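Local coordinates for protein 1-pyrroline-5-carboxylate dehydrogenase (Thermus thermophilus, PDB 1UZB) that probably oxidises glutamate semialdehyde, the open form of 1-pyrroline-5-carboxylate, to glutamate with a nicotinamide cofactor, as a member of the aldehyde dehydrogenase family, at residues A[23-26]-A[27-31]; A[125-128]-A[129-132]; A[185-188]-A[189-193]; A[365-368]-A[369-372]; A[477-480]-A[481-485]. All coordinates share one frame; numbering follows the deposited sequence.

Contact 1. Residues A[23-26]-A[27-31]; sequences MREA and LRRVR
M23 and L27 meet one turn apart on the buried flank of helix 17-32, while E25, R28 and R29 meet on its watery side. On the packed flank M23 CG lies 3.9 Å from L27 CD1. With CG opposite the backbone N (chi1 -175°), M23 lies along the buried flank and bends at chi2. L27 also packs on A118 and Y122 of helix 113-124, and W128 of helix 128-149 touches both M23 and L27. The helix bond from L27 N to M23 O, 2.8 Å, runs beneath the pair.

The outer side is looser and polar. R29, extended from CG to NE, brings NE to 2.9 Å from E25 OE2 in a salt bridge. The carboxylate oxygen lies in the guanidinium plane but is met on its anti side, and the two flat groups stand 83° apart. Two waters bridge the charges: one links E25 OE1 (2.6 Å) with R28 NH1 (2.8 Å), and another accepts from R29 NH2 and donates weakly to E25 OE2. R28 NH1 also comes 4.4 Å from R24 NE, two like charges, although R24 turns its NH2 to a salt bridge with E17.

With one direct arginine bond and a second arginine reached through water, E25 probably offsets part of the positive charge crowded on this exposed face.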
loop_
_atom_site.group_PDB
_atom_site.type_symbol
_atom_site.label_atom_id
_atom_site.label_comp_id
_atom_site.label_asym_id
_atom_site.label_seq_id
_atom_site.Cartn_x
_atom_site.Cartn_y
_atom_site.Cartn_z
ATOM N N MET A 23 -15.116 -13.683 -41.169
ATOM C CA MET A 23 -14.979 -15.111 -40.906
ATOM C C MET A 23 -15.117 -15.929 -42.187
ATOM O O MET A 23 -14.373 -16.888 -42.393
ATOM C CB MET A 23 -16.011 -15.578 -39.877
ATOM C CG MET A 23 -15.829 -17.033 -39.471
ATOM S SD MET A 23 -14.173 -17.363 -38.805
ATOM C CE MET A 23 -14.578 -18.452 -37.425
ATOM N N ARG A 24 -16.060 -15.553 -43.048
ATOM C CA ARG A 24 -16.234 -16.280 -44.296
ATOM C C ARG A 24 -14.980 -16.183 -45.160
ATOM O O ARG A 24 -14.575 -17.165 -45.780
ATOM C CB ARG A 24 -17.458 -15.772 -45.076
ATOM C CG ARG A 24 -18.797 -16.201 -44.480
ATOM C CD ARG A 24 -19.933 -16.022 -45.487
ATOM N NE ARG A 24 -20.177 -14.620 -45.811
ATOM C CZ ARG A 24 -21.058 -13.845 -45.185
ATOM N NH1 ARG A 24 -21.794 -14.333 -44.195
ATOM N NH2 ARG A 24 -21.200 -12.577 -45.546
ATOM N N GLU A 25 -14.352 -15.010 -45.195
ATOM C CA GLU A 25 -13.137 -14.845 -45.991
ATOM C C GLU A 25 -11.996 -15.661 -45.389
ATOM O O GLU A 25 -11.194 -16.247 -46.115
ATOM C CB GLU A 25 -12.731 -13.368 -46.071
ATOM C CG GLU A 25 -11.489 -13.093 -46.922
ATOM C CD GLU A 25 -11.617 -13.577 -48.362
ATOM O OE1 GLU A 25 -12.700 -13.403 -48.958
ATOM O OE2 GLU A 25 -10.628 -14.116 -48.903
ATOM N N ALA A 26 -11.930 -15.700 -44.060
ATOM C CA ALA A 26 -10.884 -16.453 -43.372
ATOM C C ALA A 26 -11.048 -17.950 -43.619
ATOM O O ALA A 26 -10.072 -18.660 -43.875
ATOM C CB ALA A 26 -10.923 -16.157 -41.875
ATOM N N LEU A 27 -12.285 -18.433 -43.529
ATOM C CA LEU A 27 -12.573 -19.842 -43.770
ATOM C C LEU A 27 -12.218 -20.207 -45.209
ATOM O O LEU A 27 -11.607 -21.243 -45.466
ATOM C CB LEU A 27 -14.053 -20.127 -43.501
ATOM C CG LEU A 27 -14.442 -20.198 -42.022
ATOM C CD1 LEU A 27 -15.951 -20.124 -41.873
ATOM C CD2 LEU A 27 -13.897 -21.486 -41.421
ATOM N N ARG A 28 -12.582 -19.343 -46.149
ATOM C CA ARG A 28 -12.284 -19.604 -47.547
ATOM C C ARG A 28 -10.778 -19.665 -47.800
ATOM O O ARG A 28 -10.299 -20.574 -48.480
ATOM C CB ARG A 28 -12.954 -18.544 -48.428
ATOM C CG ARG A 28 -14.451 -18.762 -48.564
ATOM C CD ARG A 28 -15.178 -17.557 -49.133
ATOM N NE ARG A 28 -16.578 -17.886 -49.370
ATOM C CZ ARG A 28 -17.582 -17.021 -49.307
ATOM N NH1 ARG A 28 -17.357 -15.747 -49.012
ATOM N NH2 ARG A 28 -18.819 -17.439 -49.529
ATOM N N ARG A 29 -10.026 -18.719 -47.245
ATOM C CA ARG A 29 -8.581 -18.724 -47.443
ATOM C C ARG A 29 -7.915 -19.947 -46.818
ATOM O O ARG A 29 -7.008 -20.530 -47.410
ATOM C CB ARG A 29 -7.959 -17.442 -46.892
ATOM C CG ARG A 29 -8.376 -16.208 -47.667
ATOM C CD ARG A 29 -7.452 -15.043 -47.392
ATOM N NE ARG A 29 -7.866 -13.846 -48.115
ATOM C CZ ARG A 29 -7.153 -12.728 -48.171
ATOM N NH1 ARG A 29 -5.986 -12.653 -47.548
ATOM N NH2 ARG A 29 -7.611 -11.680 -48.844
ATOM N N VAL A 30 -8.356 -20.341 -45.626
ATOM C CA VAL A 30 -7.786 -21.517 -44.980
ATOM C C VAL A 30 -8.078 -22.759 -45.824
ATOM O O VAL A 30 -7.195 -23.584 -46.051
ATOM C CB VAL A 30 -8.357 -21.711 -43.556
ATOM C CG1 VAL A 30 -7.992 -23.091 -43.023
ATOM C CG2 VAL A 30 -7.805 -20.636 -42.632
ATOM N N ARG A 31 -9.316 -22.879 -46.296
ATOM C CA ARG A 31 -9.715 -24.017 -47.118
ATOM C C ARG A 31 -8.911 -24.062 -48.414
ATOM O O ARG A 31 -8.514 -25.133 -48.874
ATOM C CB ARG A 31 -11.208 -23.935 -47.448
ATOM C CG ARG A 31 -11.716 -25.063 -48.337
ATOM C CD ARG A 31 -11.693 -26.403 -47.618
ATOM N NE ARG A 31 -12.122 -27.498 -48.486
ATOM C CZ ARG A 31 -11.411 -27.966 -49.507
ATOM N NH1 ARG A 31 -10.229 -27.438 -49.794
ATOM N NH2 ARG A 31 -11.881 -28.964 -50.244
HETATM O O HOH W 1 -15.208 -14.068 -48.619
HETATM O O HOH W 2 -9.791 -11.835 -50.477
#

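Contact 2. Residues A[125-128]-A[129-132]; sequences GKNW and VEAS
The planes of the N127 amide and the E130 carboxylate are turned 35° against each other, with N127 OD1 3.2 Å from E130 CG. The indole of W128, whose CB is directed away from residues 129-132, is met edge-to-face by F14, and its NE1 bonds to E355 O. The N127 amide is held at both ends. OD1 accepts from E130 N at 3.0 Å, the donor standing almost straight out from the C=O (176°), and ND2 donates to P358 O. N127 CG stands between its backbone N and carbonyl carbon (chi1 65°), which folds OD1 back over the first turn. V129 CG2 comes 3.4 Å from the same OD1.

The neighbouring K126 is extended and runs alongside the turn, its CD 3.9 Å from E130 O. Its NZ forms a salt bridge with D134 and makes cation-pi contacts with F185 and F317. A water accepting from K126 NZ at 2.8 Å donates to both E130 O and E130 OE1, and E130 OE1 also pairs with K321. Backbone bonds from A131 N to N127 O and from S132 N to W128 O start the helix proper, and the S132 hydroxyl bonds to E117.

G125, with positive phi, leaves helix 113-124, and N127 caps the next one: the arrangement is a tight helix-to-helix connection closed by a classical asparagine N-cap, here at the start of helix 128-149.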
loop_
_atom_site.group_PDB
_atom_site.type_symbol
_atom_site.label_atom_id
_atom_site.label_comp_id
_atom_site.label_asym_id
_atom_site.label_seq_id
_atom_site.Cartn_x
_atom_site.Cartn_y
_atom_site.Cartn_z
ATOM N N GLY A 125 -12.645 -29.467 -35.906
ATOM C CA GLY A 125 -14.097 -29.462 -35.894
ATOM C C GLY A 125 -14.848 -28.606 -34.897
ATOM O O GLY A 125 -15.926 -28.994 -34.433
ATOM N N LYS A 126 -14.296 -27.450 -34.555
ATOM C CA LYS A 126 -14.977 -26.544 -33.640
ATOM C C LYS A 126 -15.905 -25.663 -34.458
ATOM O O LYS A 126 -15.570 -25.293 -35.586
ATOM C CB LYS A 126 -13.978 -25.641 -32.912
ATOM C CG LYS A 126 -13.062 -26.375 -31.969
ATOM C CD LYS A 126 -12.474 -25.447 -30.922
ATOM C CE LYS A 126 -11.794 -26.266 -29.841
ATOM N NZ LYS A 126 -11.369 -25.451 -28.671
ATOM N N ASN A 127 -17.078 -25.340 -33.918
ATOM C CA ASN A 127 -17.950 -24.439 -34.649
ATOM C C ASN A 127 -17.325 -23.048 -34.478
ATOM O O ASN A 127 -16.289 -22.904 -33.821
ATOM C CB ASN A 127 -19.419 -24.506 -34.165
ATOM C CG ASN A 127 -19.620 -24.030 -32.738
ATOM O OD1 ASN A 127 -18.769 -23.370 -32.154
ATOM N ND2 ASN A 127 -20.781 -24.354 -32.178
ATOM N N TRP A 128 -17.934 -22.030 -35.069
ATOM C CA TRP A 128 -17.366 -20.685 -35.031
ATOM C C TRP A 128 -17.081 -20.073 -33.662
ATOM O O TRP A 128 -15.990 -19.548 -33.436
ATOM C CB TRP A 128 -18.249 -19.736 -35.837
ATOM C CG TRP A 128 -18.338 -20.049 -37.310
ATOM C CD1 TRP A 128 -18.074 -21.245 -37.929
ATOM C CD2 TRP A 128 -18.789 -19.162 -38.335
ATOM N NE1 TRP A 128 -18.339 -21.151 -39.277
ATOM C CE2 TRP A 128 -18.781 -19.882 -39.552
ATOM C CE3 TRP A 128 -19.207 -17.824 -38.341
ATOM C CZ2 TRP A 128 -19.174 -19.306 -40.765
ATOM C CZ3 TRP A 128 -19.598 -17.251 -39.549
ATOM C CH2 TRP A 128 -19.578 -17.995 -40.742
ATOM N N VAL A 129 -18.049 -20.119 -32.751
ATOM C CA VAL A 129 -17.830 -19.520 -31.438
ATOM C C VAL A 129 -16.857 -20.316 -30.570
ATOM O O VAL A 129 -16.096 -19.731 -29.796
ATOM C CB VAL A 129 -19.166 -19.287 -30.693
ATOM C CG1 VAL A 129 -20.064 -18.376 -31.519
ATOM C CG2 VAL A 129 -19.845 -20.614 -30.405
ATOM N N GLU A 130 -16.871 -21.642 -30.684
ATOM C CA GLU A 130 -15.928 -22.447 -29.915
ATOM C C GLU A 130 -14.518 -22.097 -30.400
ATOM O O GLU A 130 -13.583 -21.994 -29.603
ATOM C CB GLU A 130 -16.199 -23.941 -30.119
ATOM C CG GLU A 130 -17.448 -24.479 -29.415
ATOM C CD GLU A 130 -17.369 -24.408 -27.892
ATOM O OE1 GLU A 130 -16.253 -24.502 -27.336
ATOM O OE2 GLU A 130 -18.433 -24.283 -27.246
ATOM N N ALA A 131 -14.368 -21.904 -31.708
ATOM C CA ALA A 131 -13.071 -21.549 -32.271
ATOM C C ALA A 131 -12.633 -20.167 -31.779
ATOM O O ALA A 131 -11.480 -19.976 -31.397
ATOM C CB ALA A 131 -13.136 -21.570 -33.798
ATOM N N SER A 132 -13.553 -19.206 -31.779
ATOM C CA SER A 132 -13.215 -17.859 -31.330
ATOM C C SER A 132 -12.817 -17.849 -29.854
ATOM O O SER A 132 -11.880 -17.152 -29.464
ATOM C CB SER A 132 -14.391 -16.910 -31.564
ATOM O OG SER A 132 -14.054 -15.585 -31.202
HETATM O O HOH W 3 -13.570 -23.954 -27.690
#

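Contact 3. Residues A[185-188]-A[189-193]; sequences FPVA and IFTGM
The Phe-Pro pair of the Trp-Asn-Phe-Pro motif familiar from aldehyde dehydrogenases leads into helix 188-199, and F185 folds against I189 at this entry. The helix belongs to the beta-alpha-beta crossover between the parallel strands 165-180 and 203-207 of the six-stranded sheet, the part that in this family forms the Rossmann-like cofactor domain.

F185 CB rests 3.7 Å from I189 CG1, and CD1 of the isoleucine continues toward the phenylalanine ring, the two side chains crossing at a slant. The link between their backbones, from I189 N to F185 O, is weak (134° at the hydrogen). One residue on, F190 CB presses to 3.1 Å from P186 O, then its ring leads away to P208 and F220.

V187 O takes two hydrogen bonds. T191 N reaches it at 2.9 Å and T191 OG1 at 2.7 Å, the two donors arriving from opposite faces of the carbonyl plane. T191 turns its OG1 back to the preceding turn because chi1 (-63°) sets it beside the backbone N, opposite the carbonyl carbon. That leaves CG2 on the other branch, and T191 packs against I142 and V219. A straighter helix bond joins G192 N to A188 O (170°). A188 N, at the open start of the helix, is met by D134 OD1, and D134 also borders P186 and V187.

The threonine hydroxyl, buried among aliphatic neighbours, spends its proton on the carbonyl one turn back; T191 OG1 and V187 O thus satisfy each other locally, while the helix start is completed by D134 of helix 128-149.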
loop_
_atom_site.group_PDB
_atom_site.type_symbol
_atom_site.label_atom_id
_atom_site.label_comp_id
_atom_site.label_asym_id
_atom_site.label_seq_id
_atom_site.Cartn_x
_atom_site.Cartn_y
_atom_site.Cartn_z
ATOM N N PHE A 185 -7.887 -27.978 -27.261
ATOM C CA PHE A 185 -7.662 -26.533 -27.195
ATOM C C PHE A 185 -6.236 -26.365 -27.697
ATOM O O PHE A 185 -5.348 -25.937 -26.963
ATOM C CB PHE A 185 -7.805 -25.999 -25.770
ATOM C CG PHE A 185 -9.226 -25.941 -25.296
ATOM C CD1 PHE A 185 -9.802 -27.028 -24.648
ATOM C CD2 PHE A 185 -10.006 -24.813 -25.538
ATOM C CE1 PHE A 185 -11.140 -26.994 -24.248
ATOM C CE2 PHE A 185 -11.341 -24.768 -25.145
ATOM C CZ PHE A 185 -11.909 -25.864 -24.499
ATOM N N PRO A 186 -6.012 -26.699 -28.981
ATOM C CA PRO A 186 -4.718 -26.635 -29.661
ATOM C C PRO A 186 -4.103 -25.274 -29.923
ATOM O O PRO A 186 -2.982 -25.187 -30.425
ATOM C CB PRO A 186 -4.969 -27.429 -30.932
ATOM C CG PRO A 186 -6.355 -27.057 -31.265
ATOM C CD PRO A 186 -7.075 -27.075 -29.933
ATOM N N VAL A 187 -4.838 -24.211 -29.626
ATOM C CA VAL A 187 -4.269 -22.880 -29.760
ATOM C C VAL A 187 -4.120 -22.354 -28.332
ATOM O O VAL A 187 -3.023 -22.029 -27.900
ATOM C CB VAL A 187 -5.153 -21.918 -30.583
ATOM C CG1 VAL A 187 -4.507 -20.533 -30.617
ATOM C CG2 VAL A 187 -5.309 -22.441 -32.000
ATOM N N ALA A 188 -5.221 -22.328 -27.586
ATOM C CA ALA A 188 -5.210 -21.830 -26.213
ATOM C C ALA A 188 -4.257 -22.530 -25.240
ATOM O O ALA A 188 -3.341 -21.903 -24.712
ATOM C CB ALA A 188 -6.623 -21.860 -25.642
ATOM N N ILE A 189 -4.481 -23.816 -24.981
ATOM C CA ILE A 189 -3.633 -24.538 -24.034
ATOM C C ILE A 189 -2.215 -24.740 -24.568
ATOM O O ILE A 189 -1.245 -24.669 -23.817
ATOM C CB ILE A 189 -4.295 -25.869 -23.636
ATOM C CG1 ILE A 189 -5.593 -25.564 -22.880
ATOM C CG2 ILE A 189 -3.362 -26.695 -22.756
ATOM C CD1 ILE A 189 -6.375 -26.786 -22.463
ATOM N N PHE A 190 -2.100 -24.975 -25.868
ATOM C CA PHE A 190 -0.804 -25.127 -26.519
ATOM C C PHE A 190 0.007 -23.859 -26.215
ATOM O O PHE A 190 1.145 -23.922 -25.756
ATOM C CB PHE A 190 -1.029 -25.274 -28.028
ATOM C CG PHE A 190 0.229 -25.431 -28.835
ATOM C CD1 PHE A 190 0.912 -26.641 -28.861
ATOM C CD2 PHE A 190 0.703 -24.379 -29.610
ATOM C CE1 PHE A 190 2.050 -26.803 -29.655
ATOM C CE2 PHE A 190 1.838 -24.528 -30.408
ATOM C CZ PHE A 190 2.512 -25.743 -30.432
ATOM N N THR A 191 -0.603 -22.702 -26.447
ATOM C CA THR A 191 0.058 -21.423 -26.212
ATOM C C THR A 191 0.367 -21.163 -24.738
ATOM O O THR A 191 1.497 -20.809 -24.387
ATOM C CB THR A 191 -0.802 -20.267 -26.742
ATOM O OG1 THR A 191 -0.941 -20.391 -28.163
ATOM C CG2 THR A 191 -0.158 -18.930 -26.422
ATOM N N GLY A 192 -0.630 -21.337 -23.875
ATOM C CA GLY A 192 -0.427 -21.097 -22.457
ATOM C C GLY A 192 0.668 -21.935 -21.826
ATOM O O GLY A 192 1.494 -21.433 -21.055
ATOM N N MET A 193 0.677 -23.221 -22.155
ATOM C CA MET A 193 1.661 -24.147 -21.606
ATOM C C MET A 193 3.091 -23.822 -22.016
ATOM O O MET A 193 4.043 -24.183 -21.319
ATOM C CB MET A 193 1.334 -25.575 -22.036
ATOM C CG MET A 193 0.011 -26.096 -21.520
ATOM S SD MET A 193 -0.269 -27.781 -22.083
ATOM C CE MET A 193 0.688 -28.602 -20.878
#

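Contact 4. Residues A[365-368]-A[369-372]; sequences SAEQ and ERKV
K371 climbs past E367 one turn away. CB lies 3.6 Å from E367 O, CG approaches that oxygen more closely, at 3.3 Å, and CD draws off again. CE then passes E367 OE1 at 3.2 Å and E367 CG at 3.7 Å. NZ, at the tip, remains 4.3 Å from E367 OE1, an attraction between charges too long for a salt bridge. The fully extended lysine thus lays its methylenes across the glutamate instead of pairing with it.

The carboxylate is held by R370, whose side chain lies beside that of E367 and points the same way. The grip is side-on: R370 NH2 reaches E367 OE1 at 3.0 Å and R370 NE reaches E367 OE2 at 3.2 Å, each oxygen on its syn side. Both oxygens keep near the guanidinium plane, yet the two flat groups are turned 40° against each other. E367 bends at chi2 (58°), which brings its carboxylate round to meet the arginine.

All of this sits on the first turns of helix 366-379, whose N-cap is S365: its OG accepts from Q368 N at 3.1 Å, and its carbonyl takes E369 N. On another side of the helix E369 runs out extended to a salt bridge with R391, and a water donates both to A366 O and, at longer range, to E369 OE1. Y397 packs against A366 and E369, while V372 packs on I399. Q368, bent at chi2, lays its NE2 against V372 CG2.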
loop_
_atom_site.group_PDB
_atom_site.type_symbol
_atom_site.label_atom_id
_atom_site.label_comp_id
_atom_site.label_asym_id
_atom_site.label_seq_id
_atom_site.Cartn_x
_atom_site.Cartn_y
_atom_site.Cartn_z
ATOM N N SER A 365 -11.624 -37.516 -34.240
ATOM C CA SER A 365 -10.995 -38.541 -35.070
ATOM C C SER A 365 -11.785 -39.832 -35.096
ATOM O O SER A 365 -12.734 -40.005 -34.335
ATOM C CB SER A 365 -9.597 -38.848 -34.538
ATOM O OG SER A 365 -9.689 -39.437 -33.247
ATOM N N ALA A 366 -11.367 -40.746 -35.969
ATOM C CA ALA A 366 -12.018 -42.040 -36.088
ATOM C C ALA A 366 -11.870 -42.823 -34.789
ATOM O O ALA A 366 -12.807 -43.487 -34.357
ATOM C CB ALA A 366 -11.417 -42.826 -37.249
ATOM N N GLU A 367 -10.701 -42.745 -34.162
ATOM C CA GLU A 367 -10.500 -43.466 -32.911
ATOM C C GLU A 367 -11.370 -42.873 -31.808
ATOM O O GLU A 367 -11.943 -43.604 -31.005
ATOM C CB GLU A 367 -9.029 -43.445 -32.487
ATOM C CG GLU A 367 -8.763 -44.163 -31.161
ATOM C CD GLU A 367 -9.192 -45.629 -31.161
ATOM O OE1 GLU A 367 -9.153 -46.256 -30.080
ATOM O OE2 GLU A 367 -9.566 -46.160 -32.229
ATOM N N GLN A 368 -11.472 -41.549 -31.761
ATOM C CA GLN A 368 -12.310 -40.925 -30.744
ATOM C C GLN A 368 -13.758 -41.343 -30.962
ATOM O O GLN A 368 -14.486 -41.619 -30.009
ATOM C CB GLN A 368 -12.181 -39.400 -30.798
ATOM C CG GLN A 368 -12.854 -38.679 -29.642
ATOM C CD GLN A 368 -12.331 -39.135 -28.291
ATOM O OE1 GLN A 368 -11.131 -39.075 -28.026
ATOM N NE2 GLN A 368 -13.233 -39.593 -27.430
ATOM N N GLU A 369 -14.167 -41.409 -32.224
ATOM C CA GLU A 369 -15.524 -41.816 -32.553
ATOM C C GLU A 369 -15.768 -43.244 -32.070
ATOM O O GLU A 369 -16.796 -43.539 -31.461
ATOM C CB GLU A 369 -15.738 -41.732 -34.063
ATOM C CG GLU A 369 -17.146 -42.079 -34.509
ATOM C CD GLU A 369 -17.297 -42.023 -36.013
ATOM O OE1 GLU A 369 -16.603 -42.794 -36.709
ATOM O OE2 GLU A 369 -18.107 -41.209 -36.500
ATOM N N ARG A 370 -14.812 -44.129 -32.335
ATOM C CA ARG A 370 -14.953 -45.516 -31.923
ATOM C C ARG A 370 -15.098 -45.613 -30.407
ATOM O O ARG A 370 -15.947 -46.348 -29.901
ATOM C CB ARG A 370 -13.743 -46.338 -32.368
ATOM C CG ARG A 370 -13.931 -47.837 -32.155
ATOM C CD ARG A 370 -12.620 -48.589 -32.269
ATOM N NE ARG A 370 -11.723 -48.277 -31.162
ATOM C CZ ARG A 370 -11.905 -48.686 -29.911
ATOM N NH1 ARG A 370 -12.955 -49.433 -29.597
ATOM N NH2 ARG A 370 -11.039 -48.342 -28.970
ATOM N N LYS A 371 -14.269 -44.863 -29.688
ATOM C CA LYS A 371 -14.307 -44.878 -28.230
ATOM C C LYS A 371 -15.633 -44.380 -27.665
ATOM O O LYS A 371 -16.202 -44.995 -26.763
ATOM C CB LYS A 371 -13.156 -44.042 -27.662
ATOM C CG LYS A 371 -11.774 -44.640 -27.894
ATOM C CD LYS A 371 -10.691 -43.770 -27.270
ATOM C CE LYS A 371 -9.305 -44.337 -27.526
ATOM N NZ LYS A 371 -8.241 -43.505 -26.900
ATOM N N VAL A 372 -16.133 -43.268 -28.193
ATOM C CA VAL A 372 -17.395 -42.724 -27.712
ATOM C C VAL A 372 -18.533 -43.707 -27.979
ATOM O O VAL A 372 -19.374 -43.947 -27.114
ATOM C CB VAL A 372 -17.700 -41.364 -28.375
ATOM C CG1 VAL A 372 -19.073 -40.863 -27.944
ATOM C CG2 VAL A 372 -16.625 -40.357 -27.985
HETATM O O HOH W 4 -14.333 -45.050 -36.079
#

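Contact 5. Residues A[477-480]-A[481-485]; sequences GALV and GVQPF
Q483 places its CG beside its own backbone N (chi1 -68°) and then bends at chi2, 118°, which swings the amide along L479 and brings OE1 to the main chain. OE1 accepts from L479 N at 2.8 Å along a nearly straight N-H line (175°). The side chains of L479 and Q483 run side by side in the same direction. In return Q483 N donates to L479 O at 3.0 Å, so L479 and Q483 are joined by two hydrogen bonds, one using the glutamine's backbone and one its side chain.

Between them the chain makes a tight turn, close to a type II beta turn, with V480 and G481 at its corners. At G481, with positive phi, a CB would collide with V480 O. V482 N makes weak bonds to L479 O and V480 O. L479 CB and V482 CG2 are in apolar contact at 4.0 Å. The turn runs directly into the Pro-Phe-Gly-Gly sequence found near the C-terminal end of many aldehyde dehydrogenases, and it lies at a subunit boundary: Q483 NE2 bonds to N167 OD1 of the second subunit, and Y162 of that subunit packs on L479.

The two ends of the stretch meet where A478 CB touches F485 CD1 at 3.7 Å. A water donates to G477 O and to Q483 OE1 (2.8 Å), giving that amide oxygen a second partner. V480 turns outward from the loop to E137, F141 and Y144 of helix 128-149, while the P484 carbonyl is taken by K496 and N468.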
loop_
_atom_site.group_PDB
_atom_site.type_symbol
_atom_site.label_atom_id
_atom_site.label_comp_id
_atom_site.label_asym_id
_atom_site.label_seq_id
_atom_site.Cartn_x
_atom_site.Cartn_y
_atom_site.Cartn_z
ATOM N N GLY A 477 -15.536 -23.114 -20.113
ATOM C CA GLY A 477 -15.098 -21.779 -20.484
ATOM C C GLY A 477 -14.447 -20.895 -19.439
ATOM O O GLY A 477 -14.667 -19.682 -19.446
ATOM N N ALA A 478 -13.645 -21.479 -18.556
ATOM C CA ALA A 478 -12.959 -20.698 -17.535
ATOM C C ALA A 478 -12.139 -19.609 -18.223
ATOM O O ALA A 478 -11.410 -19.878 -19.179
ATOM C CB ALA A 478 -12.046 -21.596 -16.712
ATOM N N LEU A 479 -12.259 -18.381 -17.735
ATOM C CA LEU A 479 -11.528 -17.261 -18.312
ATOM C C LEU A 479 -10.208 -17.004 -17.610
ATOM O O LEU A 479 -10.135 -16.997 -16.384
ATOM C CB LEU A 479 -12.382 -15.996 -18.257
ATOM C CG LEU A 479 -13.644 -15.996 -19.122
ATOM C CD1 LEU A 479 -14.473 -14.760 -18.817
ATOM C CD2 LEU A 479 -13.263 -16.038 -20.591
ATOM N N VAL A 480 -9.165 -16.799 -18.405
ATOM C CA VAL A 480 -7.840 -16.506 -17.881
ATOM C C VAL A 480 -7.936 -15.312 -16.929
ATOM O O VAL A 480 -8.613 -14.320 -17.221
ATOM C CB VAL A 480 -6.868 -16.173 -19.037
ATOM C CG1 VAL A 480 -5.572 -15.584 -18.493
ATOM C CG2 VAL A 480 -6.575 -17.435 -19.834
ATOM N N GLY A 481 -7.280 -15.429 -15.778
ATOM C CA GLY A 481 -7.280 -14.354 -14.800
ATOM C C GLY A 481 -8.479 -14.324 -13.868
ATOM O O GLY A 481 -8.335 -14.074 -12.669
ATOM N N VAL A 482 -9.661 -14.586 -14.416
ATOM C CA VAL A 482 -10.906 -14.576 -13.653
ATOM C C VAL A 482 -11.095 -15.853 -12.847
ATOM O O VAL A 482 -11.417 -15.812 -11.655
ATOM C CB VAL A 482 -12.127 -14.428 -14.591
ATOM C CG1 VAL A 482 -13.406 -14.342 -13.777
ATOM C CG2 VAL A 482 -11.966 -13.193 -15.471
ATOM N N GLN A 483 -10.886 -16.982 -13.514
ATOM C CA GLN A 483 -11.050 -18.288 -12.900
ATOM C C GLN A 483 -9.826 -19.190 -13.026
ATOM O O GLN A 483 -9.702 -19.943 -13.996
ATOM C CB GLN A 483 -12.266 -18.996 -13.510
ATOM C CG GLN A 483 -13.600 -18.350 -13.162
ATOM C CD GLN A 483 -14.360 -17.828 -14.373
ATOM O OE1 GLN A 483 -14.006 -18.094 -15.525
ATOM N NE2 GLN A 483 -15.423 -17.082 -14.112
ATOM N N PRO A 484 -8.895 -19.110 -12.058
ATOM C CA PRO A 484 -7.693 -19.954 -12.093
ATOM C C PRO A 484 -8.171 -21.371 -12.405
ATOM O O PRO A 484 -9.042 -21.896 -11.712
ATOM C CB PRO A 484 -7.151 -19.819 -10.677
ATOM C CG PRO A 484 -7.474 -18.390 -10.348
ATOM C CD PRO A 484 -8.884 -18.218 -10.883
ATOM N N PHE A 485 -7.598 -21.990 -13.433
ATOM C CA PHE A 485 -8.059 -23.309 -13.859
ATOM C C PHE A 485 -7.154 -24.496 -13.535
ATOM O O PHE A 485 -5.994 -24.536 -13.929
ATOM C CB PHE A 485 -8.332 -23.275 -15.366
ATOM C CG PHE A 485 -9.042 -24.490 -15.871
ATOM C CD1 PHE A 485 -10.389 -24.691 -15.585
ATOM C CD2 PHE A 485 -8.359 -25.459 -16.599
ATOM C CE1 PHE A 485 -11.044 -25.840 -16.018
ATOM C CE2 PHE A 485 -9.008 -26.612 -17.035
ATOM C CZ PHE A 485 -10.348 -26.800 -16.743
HETATM O O HOH W 5 -16.002 -18.506 -17.411
HETATM O O HOH W 6 -7.866 -18.949 -15.639
#

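In the fold
From the N terminus the five contacts follow in series, each local, within one continuous stretch of eight or nine residues; none nests in or crosses another. Contact 1 sits on the outlying helix 17-32 and touches contact 2, where L27 CD1 comes 3.5 Å from W128 CZ2. Contact 2 joins helix 113-124 to helix 128-149 and touches contact 3 through K126 NZ and F185 CD2, 3.5 Å apart. Contact 3 opens helix 188-199, which connects strands 165-180 and 203-207 of the six-stranded sheet. Contact 4 starts helix 366-379, about 8 Å from contact 2 at the nearest atoms. Contact 5, in the loop after strand 468-471, leans on helix 128-149 and reaches a neighbouring subunit.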